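Local structure of Aar187cp (Eremothecium gossypii, 3ZIL) at residues K81-D92 with L142-A151; L108-E119 with V165-L175. The protein probably regulates sister-chromatid cohesion through the cohesin complex, as a Wpl1 protein whose all-helical Wap1-family C-terminal part is the piece described here. All coordinates share one frame; numbering follows the deposited sequence.

How the interactions relate
Both interactions bring together two nearly parallel helices, and their segments alternate along the chain. Helix 108-116, from interaction 2, touches both helix 81-93 and helix 147-158 of interaction 1. Interaction 2 lies deeper, its centre about 12 Å from the centre of the chain, against about 20 Å for interaction 1; each is partly buried. Interaction 1 joins an apolar middle to a polar end, where D92 takes a tyrosine hydroxyl and a lysine. Interaction 2 has no hydrogen bond across it and is mostly apolar, with E109 and E119 laid along its two ends. A salt bridge from K81 to D118 links the two, and F111 packs on S84 and Q87.

Interaction 1: K81-D92 with L142-A151; sequences KVTSLLQCFIAD and LKFTNTCEYA
L85 faces T147 and C88 faces Y150 where helix 81-92 runs beside the first turn of helix 147-158, the axes of 81-92 and 147-151 lying 25° from parallel and 9.6 Å apart. Y150 is the knob of the contact, its side chain set among L85, C88, F89 and D92. CB of C88 lies over the ring, off-centre, at 3.7 Å from CG of Y150, while CD1 of L85 comes to the ring's edge near CD2. The opposite face of that ring is covered by CD2 of F144. Ahead of the helix, L142 meets L85 tip to tip and pushes its other methyl, CD2, against F89 CD1 at 3.4 Å. At the start of the contact the CG2 methyl of T147 presses on the L85 backbone N at 3.3 Å, and a water joins T147 OG1 to K81 NZ, a lysine that P78 and D118 also hold. N146 caps helix 147-158, its OD1 accepting from E149 N. At the far end D92 OD2 takes two donors: Y150 OH at 2.5 Å on the anti lone pair and K143 NZ at 3.0 Å on the syn one, while OD1 bonds to Y158. D92 reaches them with CG anti to its backbone N (chi1 -168°). A phenylalanine here would lack the hydroxyl and would probably leave D92 OD2 with one donor fewer. With a lysine and a hydroxyl on one oxygen, the D92 carboxylate is probably stabilised as an anion; through K143 and Y150 it ties both the loop and the first turn of helix 147-158 to helix 81-93.

Interaction 2: L108-E119 with V165-L175; sequences LENFILPLATDE and VYGAVPALARL
L113 reaches into the turn that begins V165-L175, and its two methyls divide the work. CD2 lies 3.7 Å from the carbonyl O of Y166 and also close to A168 N, while CD1 meets the CB of A171 at 4.0 Å. The leucine's CG stands anti to the backbone N (chi1 163°), which carries CD2 to the turn and CD1 to helix 168-178. One turn earlier V165 straddles the chain of helix 108-116: its CG1 rests on the CA of E109 at 3.7 Å, and its CG2 on the CB of L108. The E109 side chain, extended beyond CG, crosses Y166 obliquely, with OE2 3.8 Å from CD2 of that ring. At the other end L175 closes the contact. Its CD2 comes within 3.4 Å of the A116 carbonyl O, and its CD1 lies against the carboxylate carbon of E119, the two side chains sliding past each other in opposite directions. Between these ends, T117 turns its CG2 methyl to A171 and L172, while its OG1 gives a hydrogen bond back to L113 O at 2.8 Å, fixing the rotation of the side chain as the helix ends.

Further out, the wider pi-type turn at 108-112, closed by L113 N on L108 O, and the kink at P114 probably set where L113 points. The type II turn from V165 to A168 leads into helix 168-178, with G167 at the N-cap in a conformation that calls for glycine. V165 N bonds to N194, and a salt bridge to R178 holds E119. W155 of helix 147-158 meets L108 and I112, and helix 201-215 packs on V169 and A173. Helices 20° from parallel are consistent with a helical-repeat (alpha-solenoid) build of the Wap1 domain, here joining helix 108-116 to helix 168-178.

Interaction 1: K81-D92 with L142-A151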
loop_
_atom_site.group_PDB
_atom_site.type_symbol
_atom_site.label_atom_id
_atom_site.label_comp_id
_atom_site.label_asym_id
_atom_site.label_seq_id
_atom_site.Cartn_x
_atom_site.Cartn_y
_atom_site.Cartn_z
ATOM N N LYS A 81 -5.272 15.720 -19.398
ATOM C CA LYS A 81 -5.718 14.392 -18.935
ATOM C C LYS A 81 -5.821 13.364 -20.055
ATOM O O LYS A 81 -5.488 12.200 -19.836
ATOM C CB LYS A 81 -7.019 14.468 -18.180
ATOM C CG LYS A 81 -6.987 15.298 -16.907
ATOM C CD LYS A 81 -6.269 14.453 -15.842
ATOM C CE LYS A 81 -6.163 15.210 -14.548
ATOM N NZ LYS A 81 -4.986 14.661 -13.863
ATOM N N VAL A 82 -6.253 13.779 -21.263
ATOM C CA VAL A 82 -6.515 12.814 -22.303
ATOM C C VAL A 82 -5.169 12.315 -22.856
ATOM O O VAL A 82 -4.959 11.124 -22.991
ATOM C CB VAL A 82 -7.455 13.324 -23.454
ATOM C CG1 VAL A 82 -7.422 12.305 -24.602
ATOM C CG2 VAL A 82 -8.867 13.535 -22.958
ATOM N N THR A 83 -4.225 13.233 -23.020
ATOM C CA THR A 83 -2.900 12.884 -23.499
ATOM C C THR A 83 -2.234 11.941 -22.490
ATOM O O THR A 83 -1.615 10.947 -22.872
ATOM C CB THR A 83 -2.101 14.159 -23.729
ATOM O OG1 THR A 83 -2.710 14.864 -24.824
ATOM C CG2 THR A 83 -0.671 13.890 -24.091
ATOM N N SER A 84 -2.374 12.279 -21.215
ATOM C CA SER A 84 -1.788 11.477 -20.089
ATOM C C SER A 84 -2.307 10.021 -20.027
ATOM O O SER A 84 -1.547 9.056 -19.804
ATOM C CB SER A 84 -2.110 12.267 -18.819
ATOM O OG SER A 84 -1.211 13.346 -18.747
ATOM N N LEU A 85 -3.613 9.877 -20.260
ATOM C CA LEU A 85 -4.230 8.592 -20.445
ATOM C C LEU A 85 -3.659 7.761 -21.602
ATOM O O LEU A 85 -3.358 6.572 -21.440
ATOM C CB LEU A 85 -5.721 8.734 -20.616
ATOM C CG LEU A 85 -6.420 7.348 -20.492
ATOM C CD1 LEU A 85 -6.245 6.708 -19.100
ATOM C CD2 LEU A 85 -7.912 7.444 -20.863
ATOM N N LEU A 86 -3.550 8.380 -22.785
ATOM C CA LEU A 86 -2.936 7.748 -23.919
ATOM C C LEU A 86 -1.501 7.333 -23.588
ATOM O O LEU A 86 -1.055 6.289 -24.032
ATOM C CB LEU A 86 -2.922 8.746 -25.107
ATOM C CG LEU A 86 -4.274 9.306 -25.533
ATOM C CD1 LEU A 86 -4.215 10.340 -26.701
ATOM C CD2 LEU A 86 -5.243 8.166 -25.822
ATOM N N GLN A 87 -0.759 8.189 -22.858
ATOM C CA GLN A 87 0.615 7.915 -22.568
ATOM C C GLN A 87 0.682 6.756 -21.600
ATOM O O GLN A 87 1.629 5.986 -21.710
ATOM C CB GLN A 87 1.363 9.125 -21.941
ATOM C CG GLN A 87 1.577 10.228 -22.991
ATOM C CD GLN A 87 2.040 11.525 -22.381
ATOM O OE1 GLN A 87 1.372 12.087 -21.515
ATOM N NE2 GLN A 87 3.138 12.073 -22.917
ATOM N N CYS A 88 -0.240 6.680 -20.643
ATOM C CA CYS A 88 -0.241 5.487 -19.725
ATOM C C CYS A 88 -0.503 4.152 -20.538
ATOM O O CYS A 88 0.134 3.158 -20.268
ATOM C CB CYS A 88 -1.320 5.611 -18.678
ATOM S SG CYS A 88 -1.123 6.903 -17.444
ATOM N N PHE A 89 -1.444 4.142 -21.490
ATOM C CA PHE A 89 -1.624 2.995 -22.405
ATOM C C PHE A 89 -0.320 2.577 -23.169
ATOM O O PHE A 89 0.064 1.418 -23.126
ATOM C CB PHE A 89 -2.827 3.219 -23.362
ATOM C CG PHE A 89 -2.895 2.217 -24.463
ATOM C CD1 PHE A 89 -3.338 0.906 -24.216
ATOM C CD2 PHE A 89 -2.421 2.536 -25.732
ATOM C CE1 PHE A 89 -3.377 -0.036 -25.231
ATOM C CE2 PHE A 89 -2.431 1.576 -26.743
ATOM C CZ PHE A 89 -2.910 0.289 -26.491
ATOM N N ILE A 90 0.398 3.540 -23.781
ATOM C CA ILE A 90 1.650 3.302 -24.420
ATOM C C ILE A 90 2.649 2.617 -23.464
ATOM O O ILE A 90 3.288 1.590 -23.836
ATOM C CB ILE A 90 2.234 4.621 -24.995
ATOM C CG1 ILE A 90 1.319 5.115 -26.102
ATOM C CG2 ILE A 90 3.718 4.449 -25.384
ATOM C CD1 ILE A 90 1.146 4.081 -27.199
ATOM N N ALA A 91 2.840 3.182 -22.277
ATOM C CA ALA A 91 3.788 2.585 -21.324
ATOM C C ALA A 91 3.398 1.142 -21.034
ATOM O O ALA A 91 4.252 0.256 -20.962
ATOM C CB ALA A 91 3.820 3.350 -20.014
ATOM N N ASP A 92 2.113 0.925 -20.811
ATOM C CA ASP A 92 1.602 -0.431 -20.600
ATOM C C ASP A 92 1.627 -1.358 -21.851
ATOM O O ASP A 92 1.815 -2.535 -21.694
ATOM C CB ASP A 92 0.214 -0.343 -20.018
ATOM C CG ASP A 92 -0.330 -1.675 -19.489
ATOM O OD1 ASP A 92 0.471 -2.484 -18.947
ATOM O OD2 ASP A 92 -1.615 -1.848 -19.584
ATOM N N LEU A 142 -9.663 0.025 -23.291
ATOM C CA LEU A 142 -8.499 0.232 -22.385
ATOM C C LEU A 142 -8.720 -0.549 -21.111
ATOM O O LEU A 142 -9.860 -0.726 -20.682
ATOM C CB LEU A 142 -8.434 1.700 -21.991
ATOM C CG LEU A 142 -7.796 2.574 -23.091
ATOM C CD1 LEU A 142 -8.063 4.004 -22.718
ATOM C CD2 LEU A 142 -6.271 2.254 -23.242
ATOM N N LYS A 143 -7.647 -1.022 -20.538
ATOM C CA LYS A 143 -7.693 -1.635 -19.246
ATOM C C LYS A 143 -8.287 -0.688 -18.170
ATOM O O LYS A 143 -8.934 -1.165 -17.230
ATOM C CB LYS A 143 -6.262 -2.007 -18.872
ATOM C CG LYS A 143 -6.138 -2.870 -17.611
ATOM C CD LYS A 143 -4.671 -3.264 -17.461
ATOM C CE LYS A 143 -4.172 -3.988 -18.709
ATOM N NZ LYS A 143 -2.747 -4.407 -18.625
ATOM N N PHE A 144 -8.059 0.627 -18.261
ATOM C CA PHE A 144 -8.588 1.615 -17.252
ATOM C C PHE A 144 -8.967 2.873 -18.005
ATOM O O PHE A 144 -8.256 3.264 -18.933
ATOM C CB PHE A 144 -7.499 2.051 -16.244
ATOM C CG PHE A 144 -6.957 0.920 -15.368
ATOM C CD1 PHE A 144 -7.729 0.346 -14.331
ATOM C CD2 PHE A 144 -5.667 0.390 -15.593
ATOM C CE1 PHE A 144 -7.185 -0.691 -13.479
ATOM C CE2 PHE A 144 -5.148 -0.658 -14.766
ATOM C CZ PHE A 144 -5.883 -1.194 -13.731
ATOM N N THR A 145 -10.036 3.556 -17.573
ATOM C CA THR A 145 -10.534 4.676 -18.353
ATOM C C THR A 145 -10.259 6.053 -17.719
ATOM O O THR A 145 -10.797 7.057 -18.126
ATOM C CB THR A 145 -11.978 4.440 -18.782
ATOM O OG1 THR A 145 -12.808 4.275 -17.625
ATOM C CG2 THR A 145 -12.018 3.163 -19.633
ATOM N N ASN A 146 -9.330 6.086 -16.773
ATOM C CA ASN A 146 -8.956 7.319 -16.207
ATOM C C ASN A 146 -7.507 7.158 -15.759
ATOM O O ASN A 146 -6.996 6.007 -15.600
ATOM C CB ASN A 146 -9.914 7.657 -15.020
ATOM C CG ASN A 146 -9.810 6.614 -13.890
ATOM O OD1 ASN A 146 -8.876 6.608 -13.137
ATOM N ND2 ASN A 146 -10.771 5.718 -13.809
ATOM N N THR A 147 -6.852 8.299 -15.580
ATOM C CA THR A 147 -5.457 8.327 -15.293
ATOM C C THR A 147 -5.172 8.045 -13.813
ATOM O O THR A 147 -4.095 7.601 -13.469
ATOM C CB THR A 147 -4.889 9.713 -15.645
ATOM O OG1 THR A 147 -5.867 10.689 -15.297
ATOM C CG2 THR A 147 -4.635 9.809 -17.106
ATOM N N CYS A 148 -6.111 8.271 -12.928
ATOM C CA CYS A 148 -5.843 7.933 -11.507
ATOM C C CYS A 148 -5.505 6.456 -11.427
ATOM O O CYS A 148 -4.413 6.046 -11.007
ATOM C CB CYS A 148 -7.062 8.294 -10.604
ATOM S SG CYS A 148 -6.925 7.556 -8.909
ATOM N N GLU A 149 -6.401 5.623 -11.926
ATOM C CA GLU A 149 -6.186 4.167 -11.896
ATOM C C GLU A 149 -5.081 3.715 -12.856
ATOM O O GLU A 149 -4.347 2.818 -12.529
ATOM C CB GLU A 149 -7.493 3.396 -12.289
ATOM C CG GLU A 149 -8.656 3.733 -11.361
ATOM C CD GLU A 149 -9.829 2.930 -11.732
ATOM O OE1 GLU A 149 -9.863 1.763 -11.416
ATOM O OE2 GLU A 149 -10.644 3.440 -12.463
ATOM N N TYR A 150 -5.008 4.265 -14.096
ATOM C CA TYR A 150 -3.954 3.818 -14.970
ATOM C C TYR A 150 -2.527 4.183 -14.393
ATOM O O TYR A 150 -1.607 3.449 -14.552
ATOM C CB TYR A 150 -4.165 4.314 -16.426
ATOM C CG TYR A 150 -3.910 3.195 -17.448
ATOM C CD1 TYR A 150 -2.911 2.229 -17.215
ATOM C CD2 TYR A 150 -4.690 3.072 -18.623
ATOM C CE1 TYR A 150 -2.681 1.177 -18.104
ATOM C CE2 TYR A 150 -4.452 2.027 -19.522
ATOM C CZ TYR A 150 -3.451 1.077 -19.249
ATOM O OH TYR A 150 -3.208 0.046 -20.091
ATOM N N ALA A 151 -2.374 5.350 -13.786
ATOM C CA ALA A 151 -1.099 5.835 -13.328
ATOM C C ALA A 151 -0.688 5.052 -12.106
ATOM O O ALA A 151 0.485 4.609 -12.031
ATOM C CB ALA A 151 -1.217 7.301 -12.980
HETATM O O HOH W 1 -5.241 11.836 -12.912
#

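Interaction 2: L108-E119 with V165-L175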
loop_
_atom_site.group_PDB
_atom_site.type_symbol
_atom_site.label_atom_id
_atom_site.label_comp_id
_atom_site.label_asym_id
_atom_site.label_seq_id
_atom_site.Cartn_x
_atom_site.Cartn_y
_atom_site.Cartn_z
ATOM N N LEU A 108 8.264 10.388 -11.797
ATOM C CA LEU A 108 7.458 9.875 -10.698
ATOM C C LEU A 108 6.899 11.032 -9.894
ATOM O O LEU A 108 5.702 11.194 -9.713
ATOM C CB LEU A 108 8.287 8.925 -9.827
ATOM C CG LEU A 108 8.388 7.512 -10.465
ATOM C CD1 LEU A 108 9.300 6.571 -9.706
ATOM C CD2 LEU A 108 7.017 6.844 -10.580
ATOM N N GLU A 109 7.787 11.876 -9.419
ATOM C CA GLU A 109 7.357 12.977 -8.613
ATOM C C GLU A 109 6.494 14.031 -9.354
ATOM O O GLU A 109 5.503 14.571 -8.805
ATOM C CB GLU A 109 8.603 13.606 -7.932
ATOM C CG GLU A 109 8.233 14.845 -7.195
ATOM C CD GLU A 109 9.398 15.502 -6.490
ATOM O OE1 GLU A 109 10.505 14.917 -6.405
ATOM O OE2 GLU A 109 9.166 16.631 -6.029
ATOM N N ASN A 110 6.826 14.350 -10.602
ATOM C CA ASN A 110 6.026 15.460 -11.270
ATOM C C ASN A 110 4.936 15.022 -12.290
ATOM O O ASN A 110 4.264 15.879 -12.873
ATOM C CB ASN A 110 7.012 16.443 -11.916
ATOM C CG ASN A 110 8.087 16.876 -10.916
ATOM O OD1 ASN A 110 7.770 17.430 -9.911
ATOM N ND2 ASN A 110 9.318 16.517 -11.143
ATOM N N PHE A 111 4.794 13.720 -12.588
ATOM C CA PHE A 111 3.807 13.326 -13.635
ATOM C C PHE A 111 2.982 12.178 -13.057
ATOM O O PHE A 111 1.797 12.287 -12.885
ATOM C CB PHE A 111 4.565 12.827 -14.912
ATOM C CG PHE A 111 3.678 12.292 -16.020
ATOM C CD1 PHE A 111 2.640 13.067 -16.546
ATOM C CD2 PHE A 111 3.953 11.052 -16.605
ATOM C CE1 PHE A 111 1.839 12.579 -17.556
ATOM C CE2 PHE A 111 3.157 10.535 -17.629
ATOM C CZ PHE A 111 2.093 11.321 -18.117
ATOM N N ILE A 112 3.657 11.079 -12.763
ATOM C CA ILE A 112 2.971 9.864 -12.355
ATOM C C ILE A 112 2.241 10.092 -11.014
ATOM O O ILE A 112 1.077 9.756 -10.920
ATOM C CB ILE A 112 3.953 8.686 -12.244
ATOM C CG1 ILE A 112 4.408 8.211 -13.636
ATOM C CG2 ILE A 112 3.384 7.513 -11.445
ATOM C CD1 ILE A 112 3.339 7.540 -14.530
ATOM N N LEU A 113 2.934 10.596 -9.982
ATOM C CA LEU A 113 2.304 10.775 -8.639
ATOM C C LEU A 113 1.104 11.713 -8.730
ATOM O O LEU A 113 0.021 11.370 -8.281
ATOM C CB LEU A 113 3.333 11.236 -7.548
ATOM C CG LEU A 113 2.821 11.844 -6.216
ATOM C CD1 LEU A 113 1.856 10.895 -5.489
ATOM C CD2 LEU A 113 3.951 12.284 -5.268
ATOM N N PRO A 114 1.260 12.869 -9.413
ATOM C CA PRO A 114 0.063 13.709 -9.600
ATOM C C PRO A 114 -1.070 13.032 -10.274
ATOM O O PRO A 114 -2.244 13.181 -9.837
ATOM C CB PRO A 114 0.579 14.857 -10.511
ATOM C CG PRO A 114 1.947 15.050 -10.033
ATOM C CD PRO A 114 2.470 13.607 -9.825
ATOM N N LEU A 115 -0.808 12.356 -11.390
ATOM C CA LEU A 115 -1.880 11.644 -12.024
ATOM C C LEU A 115 -2.467 10.580 -11.078
ATOM O O LEU A 115 -3.725 10.418 -10.981
ATOM C CB LEU A 115 -1.381 10.928 -13.253
ATOM C CG LEU A 115 -1.036 11.703 -14.531
ATOM C CD1 LEU A 115 -0.524 10.657 -15.545
ATOM C CD2 LEU A 115 -2.302 12.424 -14.887
ATOM N N ALA A 116 -1.607 9.833 -10.409
ATOM C CA ALA A 116 -2.119 8.729 -9.491
ATOM C C ALA A 116 -3.123 9.144 -8.410
ATOM O O ALA A 116 -3.918 8.289 -7.914
ATOM C CB ALA A 116 -0.973 8.002 -8.831
ATOM N N THR A 117 -3.023 10.414 -7.995
ATOM C CA THR A 117 -3.736 10.993 -6.850
ATOM C C THR A 117 -4.789 12.048 -7.229
ATOM O O THR A 117 -5.321 12.722 -6.369
ATOM C CB THR A 117 -2.740 11.553 -5.803
ATOM O OG1 THR A 117 -1.830 12.437 -6.424
ATOM C CG2 THR A 117 -1.919 10.417 -5.170
ATOM N N ASP A 118 -5.135 12.149 -8.519
ATOM C CA ASP A 118 -6.176 13.049 -8.932
ATOM C C ASP A 118 -7.324 12.261 -9.627
ATOM O O ASP A 118 -7.208 11.901 -10.815
ATOM C CB ASP A 118 -5.559 14.083 -9.870
ATOM C CG ASP A 118 -6.569 15.095 -10.359
ATOM O OD1 ASP A 118 -7.783 15.117 -9.934
ATOM O OD2 ASP A 118 -6.183 15.795 -11.263
ATOM N N GLU A 119 -8.442 12.095 -8.922
ATOM C CA GLU A 119 -9.591 11.317 -9.410
ATOM C C GLU A 119 -10.438 12.028 -10.494
ATOM O O GLU A 119 -11.331 11.438 -11.076
ATOM C CB GLU A 119 -10.537 10.825 -8.270
ATOM C CG GLU A 119 -9.940 10.203 -6.982
ATOM C CD GLU A 119 -9.481 11.265 -5.935
ATOM O OE1 GLU A 119 -8.762 12.187 -6.286
ATOM O OE2 GLU A 119 -9.744 11.152 -4.734
ATOM N N VAL A 165 9.559 8.260 -3.557
ATOM C CA VAL A 165 9.113 9.471 -4.299
ATOM C C VAL A 165 8.681 10.534 -3.259
ATOM O O VAL A 165 7.867 10.277 -2.365
ATOM C CB VAL A 165 7.945 9.123 -5.289
ATOM C CG1 VAL A 165 7.500 10.347 -6.048
ATOM C CG2 VAL A 165 8.400 8.029 -6.256
ATOM N N TYR A 166 9.233 11.724 -3.361
ATOM C CA TYR A 166 8.981 12.765 -2.400
ATOM C C TYR A 166 7.481 13.146 -2.405
ATOM O O TYR A 166 6.932 13.474 -3.486
ATOM C CB TYR A 166 9.783 13.976 -2.759
ATOM C CG TYR A 166 9.449 15.138 -1.854
ATOM C CD1 TYR A 166 9.914 15.170 -0.532
ATOM C CD2 TYR A 166 8.649 16.201 -2.315
ATOM C CE1 TYR A 166 9.596 16.245 0.316
ATOM C CE2 TYR A 166 8.310 17.274 -1.483
ATOM C CZ TYR A 166 8.786 17.289 -0.170
ATOM O OH TYR A 166 8.466 18.362 0.652
ATOM N N GLY A 167 6.830 13.046 -1.246
ATOM C CA GLY A 167 5.435 13.520 -1.098
ATOM C C GLY A 167 4.418 12.396 -1.390
ATOM O O GLY A 167 3.218 12.586 -1.172
ATOM N N ALA A 168 4.918 11.217 -1.784
ATOM C CA ALA A 168 4.077 10.023 -2.204
ATOM C C ALA A 168 3.282 9.443 -1.060
ATOM O O ALA A 168 2.075 9.114 -1.163
ATOM C CB ALA A 168 4.979 8.933 -2.806
ATOM N N VAL A 169 3.958 9.284 0.067
ATOM C CA VAL A 169 3.293 8.547 1.186
ATOM C C VAL A 169 2.036 9.345 1.755
ATOM O O VAL A 169 0.922 8.809 1.854
ATOM C CB VAL A 169 4.340 8.163 2.239
ATOM C CG1 VAL A 169 3.699 7.658 3.554
ATOM C CG2 VAL A 169 5.320 7.123 1.673
ATOM N N PRO A 170 2.188 10.638 2.036
ATOM C CA PRO A 170 0.963 11.319 2.476
ATOM C C PRO A 170 -0.045 11.502 1.338
ATOM O O PRO A 170 -1.233 11.516 1.628
ATOM C CB PRO A 170 1.439 12.735 2.918
ATOM C CG PRO A 170 2.915 12.811 2.716
ATOM C CD PRO A 170 3.409 11.472 2.162
ATOM N N ALA A 171 0.394 11.702 0.079
ATOM C CA ALA A 171 -0.568 11.964 -0.983
ATOM C C ALA A 171 -1.384 10.672 -1.236
ATOM O O ALA A 171 -2.592 10.717 -1.475
ATOM C CB ALA A 171 0.094 12.448 -2.277
ATOM N N LEU A 172 -0.741 9.520 -1.125
ATOM C CA LEU A 172 -1.506 8.273 -1.328
ATOM C C LEU A 172 -2.527 8.007 -0.203
ATOM O O LEU A 172 -3.623 7.419 -0.431
ATOM C CB LEU A 172 -0.590 7.126 -1.516
ATOM C CG LEU A 172 0.153 7.098 -2.859
ATOM C CD1 LEU A 172 1.387 6.215 -2.732
ATOM C CD2 LEU A 172 -0.769 6.654 -4.061
ATOM N N ALA A 173 -2.117 8.363 1.022
ATOM C CA ALA A 173 -2.951 8.190 2.204
ATOM C C ALA A 173 -4.189 9.124 1.991
ATOM O O ALA A 173 -5.356 8.670 2.131
ATOM C CB ALA A 173 -2.193 8.545 3.484
ATOM N N ARG A 174 -3.949 10.371 1.571
ATOM C CA ARG A 174 -5.075 11.292 1.290
ATOM C C ARG A 174 -6.018 10.702 0.220
ATOM O O ARG A 174 -7.220 10.769 0.376
ATOM C CB ARG A 174 -4.638 12.699 0.893
ATOM C CG ARG A 174 -3.981 13.495 2.027
ATOM C CD ARG A 174 -3.842 14.959 1.618
ATOM N NE ARG A 174 -3.059 15.190 0.357
ATOM C CZ ARG A 174 -1.697 15.295 0.308
ATOM N NH1 ARG A 174 -0.931 15.117 1.375
ATOM N NH2 ARG A 174 -1.062 15.524 -0.821
ATOM N N LEU A 175 -5.454 10.081 -0.825
ATOM C CA LEU A 175 -6.247 9.436 -1.897
ATOM C C LEU A 175 -7.118 8.310 -1.335
ATOM O O LEU A 175 -8.300 8.238 -1.612
ATOM C CB LEU A 175 -5.297 8.846 -2.981
ATOM C CG LEU A 175 -5.981 8.040 -4.122
ATOM C CD1 LEU A 175 -6.828 8.915 -5.100
ATOM C CD2 LEU A 175 -4.965 7.197 -4.916
#